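Local coordinates for protein putative kinase (Chloroflexus aurantiacus, PDB 2RHM) that is of unknown function but has the P-loop nucleoside triphosphate hydrolase fold and is probably a nucleotide-dependent kinase, at residues K18-R30 and M175-Q187. Numbering follows the deposited sequence.
Sequences KTTLSQALATGLR and MNAIVQWVRQHLQ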
loop_
_atom_site.group_PDB
_atom_site.type_symbol
_atom_site.label_atom_id
_atom_site.label_comp_id
_atom_site.label_asym_id
_atom_site.label_seq_id
_atom_site.Cartn_x
_atom_site.Cartn_y
_atom_site.Cartn_z
ATOM N N LYS B 18 9.223 17.339 -3.361
ATOM C CA LYS B 18 9.010 16.181 -2.492
ATOM C C LYS B 18 8.916 14.854 -3.240
ATOM O O LYS B 18 9.344 13.814 -2.725
ATOM C CB LYS B 18 7.789 16.398 -1.580
ATOM C CG LYS B 18 6.478 16.607 -2.300
ATOM C CD LYS B 18 5.323 16.776 -1.278
ATOM C CE LYS B 18 4.028 17.162 -1.951
ATOM N NZ LYS B 18 3.595 16.222 -2.998
ATOM N N THR B 19 8.384 14.856 -4.454
ATOM C CA THR B 19 8.298 13.609 -5.198
ATOM C C THR B 19 9.701 13.100 -5.530
ATOM O O THR B 19 10.082 11.973 -5.192
ATOM C CB THR B 19 7.507 13.773 -6.502
ATOM O OG1 THR B 19 6.224 14.309 -6.199
ATOM C CG2 THR B 19 7.371 12.458 -7.177
ATOM N N THR B 20 10.501 13.947 -6.157
ATOM C CA THR B 20 11.853 13.540 -6.552
ATOM C C THR B 20 12.708 13.148 -5.358
ATOM O O THR B 20 13.405 12.135 -5.393
ATOM C CB THR B 20 12.542 14.679 -7.312
ATOM O OG1 THR B 20 11.842 14.876 -8.543
ATOM C CG2 THR B 20 14.012 14.335 -7.615
ATOM N N LEU B 21 12.642 13.967 -4.320
ATOM C CA LEU B 21 13.388 13.750 -3.105
ATOM C C LEU B 21 13.007 12.449 -2.398
ATOM O O LEU B 21 13.875 11.674 -1.996
ATOM C CB LEU B 21 13.240 14.950 -2.180
ATOM C CG LEU B 21 14.115 14.920 -0.925
ATOM C CD1 LEU B 21 14.449 16.328 -0.464
ATOM C CD2 LEU B 21 13.515 14.098 0.235
ATOM N N SER B 22 11.708 12.184 -2.281
ATOM C CA SER B 22 11.274 10.953 -1.636
ATOM C C SER B 22 11.723 9.722 -2.444
ATOM O O SER B 22 12.134 8.702 -1.880
ATOM C CB SER B 22 9.763 10.966 -1.434
ATOM O OG SER B 22 9.100 10.918 -2.670
ATOM N N GLN B 23 11.700 9.830 -3.766
ATOM C CA GLN B 23 12.149 8.732 -4.623
ATOM C C GLN B 23 13.666 8.479 -4.481
ATOM O O GLN B 23 14.129 7.322 -4.460
ATOM C CB GLN B 23 11.728 8.998 -6.068
ATOM C CG GLN B 23 10.194 8.913 -6.275
ATOM C CD GLN B 23 9.730 9.300 -7.688
ATOM O OE1 GLN B 23 10.482 9.884 -8.476
ATOM N NE2 GLN B 23 8.474 8.985 -7.997
ATOM N N ALA B 24 14.435 9.560 -4.391
ATOM C CA ALA B 24 15.869 9.488 -4.133
ATOM C C ALA B 24 16.180 8.852 -2.772
ATOM O O ALA B 24 17.178 8.142 -2.628
ATOM C CB ALA B 24 16.493 10.890 -4.188
ATOM N N LEU B 25 15.341 9.133 -1.783
ATOM C CA LEU B 25 15.474 8.525 -0.467
ATOM C C LEU B 25 15.154 7.035 -0.537
ATOM O O LEU B 25 15.829 6.224 0.084
ATOM C CB LEU B 25 14.550 9.191 0.563
ATOM C CG LEU B 25 14.963 10.522 1.169
ATOM C CD1 LEU B 25 13.899 10.945 2.133
ATOM C CD2 LEU B 25 16.290 10.422 1.882
ATOM N N ALA B 26 14.134 6.672 -1.305
ATOM C CA ALA B 26 13.747 5.278 -1.396
ATOM C C ALA B 26 14.892 4.488 -2.022
ATOM O O ALA B 26 15.234 3.404 -1.549
ATOM C CB ALA B 26 12.502 5.122 -2.204
ATOM N N THR B 27 15.494 5.047 -3.073
ATOM C CA THR B 27 16.622 4.401 -3.761
ATOM C C THR B 27 17.886 4.401 -2.906
ATOM O O THR B 27 18.618 3.405 -2.859
ATOM C CB THR B 27 16.910 5.128 -5.106
ATOM O OG1 THR B 27 15.737 5.091 -5.918
ATOM C CG2 THR B 27 18.030 4.487 -5.840
ATOM N N GLY B 28 18.131 5.513 -2.227
ATOM C CA GLY B 28 19.315 5.682 -1.390
ATOM C C GLY B 28 19.326 4.909 -0.085
ATOM O O GLY B 28 20.399 4.534 0.402
ATOM N N LEU B 29 18.149 4.668 0.481
ATOM C CA LEU B 29 18.012 3.939 1.750
ATOM C C LEU B 29 17.432 2.526 1.555
ATOM O O LEU B 29 17.325 1.769 2.526
ATOM C CB LEU B 29 17.098 4.710 2.700
ATOM C CG LEU B 29 17.428 6.175 3.020
ATOM C CD1 LEU B 29 16.254 6.836 3.715
ATOM C CD2 LEU B 29 18.685 6.288 3.847
ATOM N N ARG B 30 17.072 2.184 0.317
ATOM C CA ARG B 30 16.436 0.913 -0.008
ATOM C C ARG B 30 15.213 0.667 0.886
ATOM O O ARG B 30 15.091 -0.368 1.542
ATOM C CB ARG B 30 17.438 -0.242 0.091
ATOM C CG ARG B 30 18.661 -0.051 -0.791
ATOM C CD ARG B 30 19.656 -1.191 -0.642
ATOM N NE ARG B 30 19.047 -2.452 -1.038
ATOM C CZ ARG B 30 18.893 -2.855 -2.299
ATOM N NH1 ARG B 30 19.309 -2.105 -3.319
ATOM N NH2 ARG B 30 18.309 -4.018 -2.544
HETATM N N MSE B 175 21.740 15.689 -3.390
HETATM C CA MSE B 175 20.805 14.660 -2.959
HETATM C C MSE B 175 21.479 13.663 -2.014
HETATM O O MSE B 175 20.878 13.248 -1.040
HETATM C CB MSE B 175 20.168 13.973 -4.180
HETATM C CG MSE B 175 18.928 13.159 -3.871
HETATM SE SE MSE B 175 17.540 14.265 -3.050
HETATM C CE MSE B 175 17.150 15.310 -4.578
ATOM N N ASN B 176 22.744 13.316 -2.244
ATOM C CA ASN B 176 23.375 12.352 -1.350
ATOM C C ASN B 176 23.516 12.924 0.042
ATOM O O ASN B 176 23.455 12.187 1.018
ATOM C CB ASN B 176 24.757 11.859 -1.801
ATOM C CG ASN B 176 25.357 10.868 -0.772
ATOM O OD1 ASN B 176 24.702 9.874 -0.413
ATOM N ND2 ASN B 176 26.544 11.178 -0.239
ATOM N N ALA B 177 23.747 14.232 0.142
ATOM C CA ALA B 177 23.866 14.855 1.454
ATOM C C ALA B 177 22.562 14.684 2.225
ATOM O O ALA B 177 22.565 14.391 3.428
ATOM C CB ALA B 177 24.239 16.339 1.317
ATOM N N ILE B 178 21.439 14.829 1.524
ATOM C CA ILE B 178 20.126 14.678 2.140
ATOM C C ILE B 178 19.915 13.222 2.557
ATOM O O ILE B 178 19.514 12.953 3.678
ATOM C CB ILE B 178 19.012 15.172 1.203
ATOM C CG1 ILE B 178 19.201 16.675 0.916
ATOM C CG2 ILE B 178 17.656 14.904 1.826
ATOM C CD1 ILE B 178 18.435 17.176 -0.294
ATOM N N VAL B 179 20.256 12.275 1.687
ATOM C CA VAL B 179 20.188 10.865 2.055
ATOM C C VAL B 179 21.060 10.578 3.281
ATOM O O VAL B 179 20.610 9.902 4.204
ATOM C CB VAL B 179 20.612 9.941 0.899
ATOM C CG1 VAL B 179 20.788 8.495 1.394
ATOM C CG2 VAL B 179 19.594 10.004 -0.236
ATOM N N GLN B 180 22.290 11.100 3.300
ATOM C CA GLN B 180 23.192 10.894 4.455
ATOM C C GLN B 180 22.647 11.476 5.762
ATOM O O GLN B 180 22.833 10.880 6.830
ATOM C CB GLN B 180 24.597 11.448 4.192
ATOM C CG GLN B 180 25.354 10.690 3.122
ATOM C CD GLN B 180 25.251 9.198 3.310
ATOM O OE1 GLN B 180 25.510 8.680 4.398
ATOM N NE2 GLN B 180 24.845 8.495 2.253
ATOM N N TRP B 181 22.023 12.646 5.676
ATOM C CA TRP B 181 21.350 13.246 6.827
ATOM C C TRP B 181 20.341 12.273 7.441
ATOM O O TRP B 181 20.357 12.037 8.654
ATOM C CB TRP B 181 20.685 14.558 6.429
ATOM C CG TRP B 181 20.058 15.289 7.602
ATOM C CD1 TRP B 181 20.652 16.193 8.427
ATOM C CD2 TRP B 181 18.711 15.152 8.062
ATOM N NE1 TRP B 181 19.754 16.633 9.362
ATOM C CE2 TRP B 181 18.555 16.006 9.169
ATOM C CE3 TRP B 181 17.618 14.390 7.642
ATOM C CZ2 TRP B 181 17.343 16.115 9.866
ATOM C CZ3 TRP B 181 16.425 14.503 8.325
ATOM C CH2 TRP B 181 16.298 15.359 9.423
ATOM N N VAL B 182 19.489 11.690 6.599
ATOM C CA VAL B 182 18.542 10.666 7.052
ATOM C C VAL B 182 19.274 9.432 7.609
ATOM O O VAL B 182 18.921 8.936 8.671
ATOM C CB VAL B 182 17.552 10.224 5.921
ATOM C CG1 VAL B 182 16.623 9.135 6.424
ATOM C CG2 VAL B 182 16.739 11.387 5.429
ATOM N N ARG B 183 20.301 8.941 6.909
ATOM C CA ARG B 183 21.043 7.769 7.397
ATOM C C ARG B 183 21.594 7.990 8.791
ATOM O O ARG B 183 21.467 7.118 9.648
ATOM C CB ARG B 183 22.186 7.374 6.448
ATOM C CG ARG B 183 21.710 6.809 5.149
ATOM C CD ARG B 183 22.847 6.266 4.297
ATOM N NE ARG B 183 23.335 4.975 4.780
ATOM C CZ ARG B 183 24.473 4.770 5.447
ATOM N NH1 ARG B 183 25.296 5.772 5.747
ATOM N NH2 ARG B 183 24.800 3.531 5.817
ATOM N N GLN B 184 22.200 9.154 9.024
ATOM C CA GLN B 184 22.763 9.457 10.335
ATOM C C GLN B 184 21.670 9.327 11.382
ATOM O O GLN B 184 21.848 8.657 12.403
ATOM C CB GLN B 184 23.373 10.854 10.376
ATOM N N HIS B 185 20.518 9.930 11.100
ATOM C CA HIS B 185 19.393 9.855 12.027
ATOM C C HIS B 185 18.780 8.449 12.179
ATOM O O HIS B 185 18.312 8.097 13.263
ATOM C CB HIS B 185 18.361 10.932 11.678
ATOM C CG HIS B 185 18.823 12.310 12.024
ATOM N ND1 HIS B 185 18.868 12.761 13.322
ATOM C CD2 HIS B 185 19.314 13.313 11.261
ATOM C CE1 HIS B 185 19.345 13.994 13.342
ATOM N NE2 HIS B 185 19.624 14.351 12.104
ATOM N N LEU B 186 18.814 7.638 11.125
ATOM C CA LEU B 186 18.384 6.238 11.226
ATOM C C LEU B 186 19.356 5.441 12.099
ATOM O O LEU B 186 18.943 4.545 12.847
ATOM C CB LEU B 186 18.332 5.555 9.853
ATOM C CG LEU B 186 17.280 5.970 8.835
ATOM C CD1 LEU B 186 17.534 5.263 7.525
ATOM C CD2 LEU B 186 15.887 5.666 9.352
ATOM N N GLN B 187 20.647 5.757 11.968
ATOM C CA GLN B 187 21.711 5.087 12.720
ATOM C C GLN B 187 21.520 5.248 14.229
ATOM O O GLN B 187 21.694 4.289 14.986
ATOM C CB GLN B 187 23.085 5.634 12.306
#
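With chi1 at 169°, Val179 puts CG1 opposite its own N and beside Leu29 CD2, and turns CG2 to Ala24 O and Leu25 CD2. Leu29, its CG anti to its own carbonyl carbon (chi1 -54°), sends its branches back to helix 175-187. The result is a reciprocal knobs-into-holes fit. Val179 sits among Ala24, Leu25, Gly28 and Leu29, its CG2 3.9 Å from Ala24 O; the bare Gly28 matters, since a CB there would run into that methyl. Leu29 fills the hole between Val179, Val182, Arg183 and Leu186, with CD1 3.6 Å from Val182 CG1 and CD2 against the aliphatic start of Arg183. The guanidinium of Arg183 turns back to its own helix, where NH1 donates a hydrogen bond to a lone pair of Gln180 OE1. Deeper in, Leu25 CD2 meets Val182 CG2 at 3.7 Å. At the other end the bent chain of selenomethionine Met175 lays CG tightly on Ala24 CB (3.3 Å), and its SE reaches Leu21 CG. Cut back to an alanine here, Val179 would lose both methyls, which is likely to open a gap beside Gly28 and leave Leu25 and Leu29 less firmly held. The axes of 18-29 and 175-187 cross at -62°, and Leu25 and Val182 both rest on Ile109 of strand 105-112: the C-terminal helix packs beside the helix following the probable Walker A loop, on one face of the parallel sheet of a P-loop NTPase.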